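Local coordinates for protein Esterase/lipase (Lactobacillus rhamnosus, PDB 4N5H) that probably hydrolyses carboxylic esters as an alpha/beta-hydrolase-fold esterase, and may also transfer acyl groups, at residues G114-I119 against S153-I158; T178-V183 against D231-M236. The protein carries 1 engineered substitution. All blocks are in the same frame, centred on the assembly; numbering follows the deposited sequence.

Contact 1 of 2, residues G114-I119 against S153-I158; sequences GQIQDI and SLVACI
Ile116 meets three residues of the 153-158 helix and carries most of the packing between two helical segments whose axes cross at -69° and come within 10.9 Å. Its branches divide the work. CG2, which lies anti to the backbone N, runs tip to tip into CD1 of Ile158 at 3.9 Å. On the other branch, CG1 is folded beside the N (chi1 -66°), and a second bend puts CD1 of Ile116 4.0 Å from CG2 of Val155, the two side chains sliding past each other in opposite directions. One turn on, Ile119 comes to the same valine methyl, CG2 to CG2 at 3.8 Å. Val155 CG2 thus touches both isoleucines. Here the alpha/beta-hydrolase fold can be recognised: helices 112-129 and 147-158, commonly called B and C, pack against each other, and C is the helix that follows the probable nucleophile elbow. Leu154 marks the looser end, offering Ile116 CD1 its CB alone at 4.1 Å. Phe168 of helix 162-168 touches both Ile116 and Ile158 and adds an aromatic group to the apolar cluster. Away from the isoleucines the turn is looser and more polar: Gly114 and Gln117 are partly exposed, Gln117 NE2 bonding Phe168 O, whereas buried Asp118 is met by a salt bridge from Arg105 and a hydrogen bond from Gln51 NE2.

Contact 2 of 2, residues T178-V183 against D231-M236; sequences TLVALV and DLPPFM
Val180 O accepts the N-H of Met236 at 2.8 Å, the donor standing 28° out of the carbonyl plane, and the same oxygen receives a CA-H...O contact from Phe235 CA at 3.1 Å. Val180 grips in both directions: its own N-H is bonded to Pro234 O at 3.0 Å, in the plane of that carbonyl. Met236 O then takes Leu182 N at 2.8 Å, almost straight on. This alternation, with one residue bonding through both N-H and C=O to the two neighbours of its partner, is the signature of a parallel beta pair, here in the central sheet of the hydrolase fold. On one face Val180 and Phe235 lie side by side, pointing the same way. In Phe235, chi1 -76° sets CG beside the backbone N, and chi2 71° turns a ring face to Val180 CB, a CH-pi contact offset toward the rim and 4.1 Å from the centroid, while Leu182 CD1 sits at the ring edge, 3.9 Å from CD2 of Phe235. Replacing Phe235 with an alanine removes the ring, which is likely to leave Val180 CB and Leu182 CD1 without their aromatic partner and a gap under helix 147-158. Through Ala156, that helix packs on both Val180 and Phe235. Helix 288-311 covers Leu179 and Ala181 on the other face, and strands 140-145 and 263-268 flank the pair within the sheet.

How the contacts relate
Helix 147-158 joins the two contacts, whose centres lie about 14 Å apart: contact 1 uses its Leu154, Val155 and Ile158, and contact 2 receives the intervening Ala156. Ala156 CB rests 3.9 Å from Val180 CG2 and equally far from Phe235 CZ. Leu232 CD2 adds a 3.8 Å touch to Cys157 CA, bringing the loop before strand 235-240 against the helix end. Contact 1 joins two helices side by side, and helix 147-158 in turn rests on the strand pair of contact 2. Ile119 of contact 1 and Leu182 of contact 2 both approach, without touching, the likely nucleophile elbow around Ser146. The bound calcium ion is remote, about 13 Å from the Thr178 side chain.

Contact 1 of 2, residues G114-I119 against S153-I158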
ATOM      1  N   GLY A 114     -16.517   9.104 -31.522  1.00 13.81           N
ATOM      2  CA  GLY A 114     -15.108   9.155 -31.004  1.00 12.41           C
ATOM      3  C   GLY A 114     -14.901   7.883 -30.141  1.00 14.63           C
ATOM      4  O   GLY A 114     -13.827   7.282 -30.252  1.00 13.30           O
ATOM      5  N   GLN A 115     -15.880   7.502 -29.372  1.00 13.20           N
ATOM      6  CA  GLN A 115     -15.777   6.283 -28.478  1.00 13.74           C
ATOM      7  C   GLN A 115     -15.620   5.020 -29.303  1.00 13.28           C
ATOM      8  O   GLN A 115     -14.747   4.167 -29.044  1.00 12.67           O
ATOM      9  CB  GLN A 115     -16.936   6.136 -27.468  1.00 13.62           C
ATOM     10  CG  GLN A 115     -16.935   7.343 -26.553  1.00 14.10           C
ATOM     11  CD  GLN A 115     -17.892   7.216 -25.431  1.00 16.84           C
ATOM     12  OE1 GLN A 115     -18.989   6.665 -25.555  1.00 18.46           O
ATOM     13  NE2 GLN A 115     -17.466   7.675 -24.289  1.00 16.39           N
ATOM     14  N   ILE A 116     -16.444   4.888 -30.336  1.00 13.67           N
ATOM     15  CA  ILE A 116     -16.377   3.760 -31.248  1.00 13.58           C
ATOM     16  C   ILE A 116     -15.081   3.714 -32.020  1.00 12.84           C
ATOM     17  O   ILE A 116     -14.453   2.665 -32.136  1.00 13.08           O
ATOM     18  CB  ILE A 116     -17.612   3.754 -32.202  1.00 12.98           C
ATOM     19  CG1 ILE A 116     -18.924   3.505 -31.371  1.00 14.43           C
ATOM     20  CG2 ILE A 116     -17.341   2.790 -33.348  1.00 15.02           C
ATOM     21  CD1 ILE A 116     -19.101   2.055 -30.885  1.00 15.37           C
ATOM     22  N   GLN A 117     -14.582   4.875 -32.424  1.00 12.39           N
ATOM     23  CA  GLN A 117     -13.293   4.943 -33.132  1.00 13.61           C
ATOM     24  C   GLN A 117     -12.155   4.507 -32.212  1.00 12.36           C
ATOM     25  O   GLN A 117     -11.264   3.749 -32.652  1.00 12.97           O
ATOM     26  CB  GLN A 117     -13.056   6.328 -33.690  1.00 13.94           C
ATOM     27  CG  GLN A 117     -13.924   6.574 -34.890  1.00 14.90           C
ATOM     28  CD  GLN A 117     -13.737   8.008 -35.507  1.00 19.97           C
ATOM     29  OE1 GLN A 117     -13.066   8.867 -34.951  1.00 22.76           O
ATOM     30  NE2 GLN A 117     -14.322   8.227 -36.669  1.00 20.72           N
ATOM     31  N   ASP A 118     -12.217   4.955 -30.953  1.00 12.86           N
ATOM     32  CA  ASP A 118     -11.179   4.525 -29.975  1.00 12.25           C
ATOM     33  C   ASP A 118     -11.199   3.030 -29.786  1.00 12.72           C
ATOM     34  O   ASP A 118     -10.163   2.354 -29.839  1.00 12.74           O
ATOM     35  CB  ASP A 118     -11.377   5.203 -28.625  1.00 12.06           C
ATOM     36  CG  ASP A 118     -11.027   6.695 -28.649  1.00 12.92           C
ATOM     37  OD1 ASP A 118     -10.418   7.182 -29.655  1.00 14.44           O
ATOM     38  OD2 ASP A 118     -11.356   7.394 -27.662  1.00 14.64           O
ATOM     39  N   ILE A 119     -12.392   2.484 -29.616  1.00 11.73           N
ATOM     40  CA  ILE A 119     -12.480   0.990 -29.467  1.00 11.26           C
ATOM     41  C   ILE A 119     -11.963   0.245 -30.668  1.00 12.64           C
ATOM     42  O   ILE A 119     -11.152  -0.688 -30.537  1.00 12.32           O
ATOM     43  CB  ILE A 119     -13.908   0.551 -29.026  1.00 11.60           C
ATOM     44  CG1 ILE A 119     -14.327   1.123 -27.702  1.00 13.68           C
ATOM     45  CG2 ILE A 119     -14.043  -0.916 -29.027  1.00 12.04           C
ATOM     46  CD1 ILE A 119     -15.810   1.096 -27.353  1.00 15.87           C
ATOM     47  N   SER A 153     -22.222  -4.014 -28.101  1.00 13.81           N
ATOM     48  CA  SER A 153     -23.294  -4.458 -28.968  1.00 13.55           C
ATOM     49  C   SER A 153     -23.196  -3.716 -30.309  1.00 16.03           C
ATOM     50  O   SER A 153     -23.419  -4.302 -31.360  1.00 14.23           O
ATOM     51  CB  SER A 153     -24.691  -4.339 -28.333  1.00 13.91           C
ATOM     52  OG  SER A 153     -25.154  -2.973 -28.339  1.00 14.46           O
ATOM     53  N   LEU A 154     -22.846  -2.430 -30.221  1.00 14.29           N
ATOM     54  CA  LEU A 154     -22.631  -1.626 -31.483  1.00 15.08           C
ATOM     55  C   LEU A 154     -21.415  -2.038 -32.256  1.00 15.63           C
ATOM     56  O   LEU A 154     -21.465  -2.191 -33.506  1.00 14.31           O
ATOM     57  CB  LEU A 154     -22.591  -0.135 -31.150  1.00 14.07           C
ATOM     58  CG  LEU A 154     -23.873   0.651 -31.299  1.00 15.95           C
ATOM     59  CD1 LEU A 154     -25.017   0.101 -30.436  1.00 16.52           C
ATOM     60  CD2 LEU A 154     -23.720   2.153 -31.053  1.00 16.39           C
ATOM     61  N   VAL A 155     -20.280  -2.274 -31.590  1.00 12.91           N
ATOM     62  CA  VAL A 155     -19.057  -2.693 -32.233  1.00 13.83           C
ATOM     63  C   VAL A 155     -19.289  -4.027 -32.992  1.00 13.90           C
ATOM     64  O   VAL A 155     -18.892  -4.191 -34.109  1.00 13.74           O
ATOM     65  CB  VAL A 155     -17.943  -2.889 -31.142  1.00 13.44           C
ATOM     66  CG1 VAL A 155     -16.774  -3.739 -31.652  1.00 14.05           C
ATOM     67  CG2 VAL A 155     -17.444  -1.576 -30.656  1.00 14.01           C
ATOM     68  N   ALA A 156     -20.054  -4.957 -32.374  1.00 14.95           N
ATOM     69  CA  ALA A 156     -20.357  -6.261 -32.992  1.00 14.97           C
ATOM     70  C   ALA A 156     -21.106  -6.066 -34.333  1.00 16.41           C
ATOM     71  O   ALA A 156     -20.769  -6.754 -35.293  1.00 17.26           O
ATOM     72  CB  ALA A 156     -21.204  -7.102 -32.077  1.00 16.11           C
ATOM     73  N   CYS A 157     -21.994  -5.119 -34.389  1.00 16.51           N
ATOM     74  CA  CYS A 157     -22.733  -4.845 -35.631  1.00 15.34           C
ATOM     75  C   CYS A 157     -21.893  -4.113 -36.656  1.00 14.86           C
ATOM     76  O   CYS A 157     -21.876  -4.452 -37.864  1.00 15.95           O
ATOM     77  CB  CYS A 157     -23.940  -3.997 -35.319  1.00 15.03           C
ATOM     78  SG  CYS A 157     -25.210  -4.860 -34.338  1.00 17.27           S
ATOM     79  N   ILE A 158     -21.166  -3.115 -36.177  1.00 12.39           N
ATOM     80  CA  ILE A 158     -20.314  -2.305 -37.070  1.00 13.90           C
ATOM     81  C   ILE A 158     -19.286  -3.163 -37.740  1.00 14.63           C
ATOM     82  O   ILE A 158     -19.018  -3.007 -38.936  1.00 15.16           O
ATOM     83  CB  ILE A 158     -19.690  -1.103 -36.350  1.00 14.53           C
ATOM     84  CG1 ILE A 158     -20.765  -0.154 -35.835  1.00 16.15           C
ATOM     85  CG2 ILE A 158     -18.691  -0.364 -37.243  1.00 15.99           C
ATOM     86  CD1 ILE A 158     -20.316   0.754 -34.725  1.00 17.46           C
TER

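Contact 2 of 2, residues T178-V183 against D231-M236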
ATOM      1  N   THR A 178     -16.175 -14.503 -31.768  1.00 14.64           N
ATOM      2  CA  THR A 178     -16.755 -15.807 -31.554  1.00 15.22           C
ATOM      3  C   THR A 178     -18.070 -15.748 -30.747  1.00 15.09           C
ATOM      4  O   THR A 178     -19.042 -16.467 -31.028  1.00 15.45           O
ATOM      5  CB  THR A 178     -15.717 -16.712 -30.845  1.00 16.54           C
ATOM      6  OG1 THR A 178     -14.526 -16.693 -31.605  1.00 16.69           O
ATOM      7  CG2 THR A 178     -16.208 -18.143 -30.701  1.00 18.76           C
ATOM      8  N   LEU A 179     -18.114 -14.844 -29.777  1.00 13.60           N
ATOM      9  CA  LEU A 179     -19.232 -14.665 -28.907  1.00 12.78           C
ATOM     10  C   LEU A 179     -19.186 -13.204 -28.437  1.00 12.20           C
ATOM     11  O   LEU A 179     -18.080 -12.700 -28.213  1.00 12.47           O
ATOM     12  CB  LEU A 179     -19.073 -15.559 -27.680  1.00 13.30           C
ATOM     13  CG  LEU A 179     -20.138 -15.435 -26.576  1.00 15.17           C
ATOM     14  CD1 LEU A 179     -21.605 -15.675 -27.017  1.00 16.56           C
ATOM     15  CD2 LEU A 179     -19.815 -16.431 -25.419  1.00 15.70           C
ATOM     16  N   VAL A 180     -20.322 -12.599 -28.254  1.00 12.24           N
ATOM     17  CA  VAL A 180     -20.443 -11.276 -27.689  1.00 11.72           C
ATOM     18  C   VAL A 180     -21.306 -11.400 -26.434  1.00 12.92           C
ATOM     19  O   VAL A 180     -22.505 -11.694 -26.463  1.00 13.42           O
ATOM     20  CB  VAL A 180     -21.045 -10.295 -28.638  1.00 13.19           C
ATOM     21  CG1 VAL A 180     -21.089  -8.938 -28.034  1.00 13.31           C
ATOM     22  CG2 VAL A 180     -20.281 -10.211 -29.935  1.00 14.59           C
ATOM     23  N   ALA A 181     -20.657 -11.149 -25.280  1.00 12.65           N
ATOM     24  CA  ALA A 181     -21.308 -11.282 -23.969  1.00 12.73           C
ATOM     25  C   ALA A 181     -21.569  -9.904 -23.347  1.00 13.40           C
ATOM     26  O   ALA A 181     -20.639  -9.107 -23.170  1.00 13.66           O
ATOM     27  CB  ALA A 181     -20.508 -12.084 -23.019  1.00 13.14           C
ATOM     28  N   LEU A 182     -22.832  -9.633 -23.112  1.00 12.28           N
ATOM     29  CA  LEU A 182     -23.250  -8.316 -22.596  1.00 12.56           C
ATOM     30  C   LEU A 182     -23.678  -8.478 -21.169  1.00 13.41           C
ATOM     31  O   LEU A 182     -24.578  -9.265 -20.875  1.00 14.25           O
ATOM     32  CB  LEU A 182     -24.360  -7.749 -23.433  1.00 13.01           C
ATOM     33  CG  LEU A 182     -24.124  -7.703 -24.947  1.00 13.78           C
ATOM     34  CD1 LEU A 182     -25.374  -7.221 -25.668  1.00 14.98           C
ATOM     35  CD2 LEU A 182     -22.911  -6.926 -25.345  1.00 13.04           C
ATOM     36  N   VAL A 183     -23.105  -7.710 -20.274  1.00 11.95           N
ATOM     37  CA  VAL A 183     -23.442  -7.795 -18.865  1.00 13.08           C
ATOM     38  C   VAL A 183     -24.249  -6.529 -18.491  1.00 13.65           C
ATOM     39  O   VAL A 183     -23.707  -5.447 -18.484  1.00 13.50           O
ATOM     40  CB  VAL A 183     -22.173  -7.893 -17.941  1.00 12.99           C
ATOM     41  CG1 VAL A 183     -22.506  -7.899 -16.454  1.00 15.04           C
ATOM     42  CG2 VAL A 183     -21.392  -9.145 -18.273  1.00 13.28           C
ATOM     43  N   ASP A 231     -25.676 -10.518 -40.470  0.50 25.42           N
ATOM     44  CA  ASP A 231     -25.439 -11.819 -39.910  0.50 24.82           C
ATOM     45  C   ASP A 231     -24.395 -11.622 -38.814  0.50 23.64           C
ATOM     46  O   ASP A 231     -23.238 -11.225 -39.063  0.50 24.94           O
ATOM     47  CB  ASP A 231     -24.929 -12.794 -40.936  0.50 27.73           C
ATOM     48  CG  ASP A 231     -26.016 -13.269 -41.897  0.50 27.56           C
ATOM     49  OD1 ASP A 231     -27.229 -13.106 -41.636  0.50 30.77           O
ATOM     50  OD2 ASP A 231     -25.594 -13.826 -42.907  0.50 37.29           O
ATOM     51  N   LEU A 232     -24.844 -11.887 -37.610  1.00 22.12           N
ATOM     52  CA  LEU A 232     -24.084 -11.553 -36.368  1.00 19.41           C
ATOM     53  C   LEU A 232     -23.510 -12.814 -35.710  1.00 19.23           C
ATOM     54  O   LEU A 232     -24.037 -13.908 -35.806  1.00 19.57           O
ATOM     55  CB  LEU A 232     -24.983 -10.736 -35.382  1.00 20.61           C
ATOM     56  CG  LEU A 232     -25.377  -9.359 -35.869  1.00 22.79           C
ATOM     57  CD1 LEU A 232     -26.422  -8.771 -34.980  1.00 24.49           C
ATOM     58  CD2 LEU A 232     -24.195  -8.324 -35.976  1.00 23.78           C
ATOM     59  N   PRO A 233     -22.471 -12.606 -34.867  1.00 18.58           N
ATOM     60  CA  PRO A 233     -22.116 -13.675 -33.995  1.00 19.53           C
ATOM     61  C   PRO A 233     -23.227 -13.980 -32.990  1.00 15.43           C
ATOM     62  O   PRO A 233     -24.127 -13.143 -32.734  1.00 15.69           O
ATOM     63  CB  PRO A 233     -20.855 -13.105 -33.251  1.00 20.11           C
ATOM     64  CG  PRO A 233     -20.908 -11.679 -33.445  1.00 23.33           C
ATOM     65  CD  PRO A 233     -21.773 -11.348 -34.600  1.00 21.96           C
ATOM     66  N   PRO A 234     -23.046 -15.078 -32.269  1.00 15.73           N
ATOM     67  CA  PRO A 234     -23.923 -15.339 -31.136  1.00 15.81           C
ATOM     68  C   PRO A 234     -23.620 -14.381 -29.948  1.00 16.22           C
ATOM     69  O   PRO A 234     -22.499 -13.881 -29.853  1.00 15.79           O
ATOM     70  CB  PRO A 234     -23.602 -16.747 -30.713  1.00 18.94           C
ATOM     71  CG  PRO A 234     -22.531 -17.174 -31.619  1.00 22.26           C
ATOM     72  CD  PRO A 234     -22.008 -16.069 -32.418  1.00 17.45           C
ATOM     73  N   PHE A 235     -24.686 -14.075 -29.221  1.00 15.01           N
ATOM     74  CA  PHE A 235     -24.679 -13.200 -28.053  1.00 14.33           C
ATOM     75  C   PHE A 235     -24.956 -14.001 -26.811  1.00 14.88           C
ATOM     76  O   PHE A 235     -25.575 -15.102 -26.822  1.00 13.83           O
ATOM     77  CB  PHE A 235     -25.677 -12.103 -28.128  1.00 13.49           C
ATOM     78  CG  PHE A 235     -25.262 -10.974 -29.078  1.00 14.31           C
ATOM     79  CD1 PHE A 235     -25.251 -11.146 -30.451  1.00 15.98           C
ATOM     80  CD2 PHE A 235     -24.861  -9.721 -28.590  1.00 14.53           C
ATOM     81  CE1 PHE A 235     -24.858 -10.107 -31.303  1.00 17.93           C
ATOM     82  CE2 PHE A 235     -24.528  -8.722 -29.451  1.00 15.98           C
ATOM     83  CZ  PHE A 235     -24.471  -8.895 -30.791  1.00 17.50           C
ATOM     84  N   MET A 236     -24.483 -13.462 -25.671  1.00 13.31           N
ATOM     85  CA  MET A 236     -24.879 -14.016 -24.350  1.00 13.67           C
ATOM     86  C   MET A 236     -25.276 -12.855 -23.460  1.00 15.17           C
ATOM     87  O   MET A 236     -24.479 -11.860 -23.323  1.00 15.85           O
ATOM     88  CB  MET A 236     -23.749 -14.793 -23.729  1.00 14.37           C
ATOM     89  CG  MET A 236     -24.079 -15.396 -22.386  1.00 15.08           C
ATOM     90  SD  MET A 236     -22.697 -16.288 -21.689  1.00 16.43           S
ATOM     91  CE  MET A 236     -23.440 -16.861 -20.141  1.00 18.38           C
TER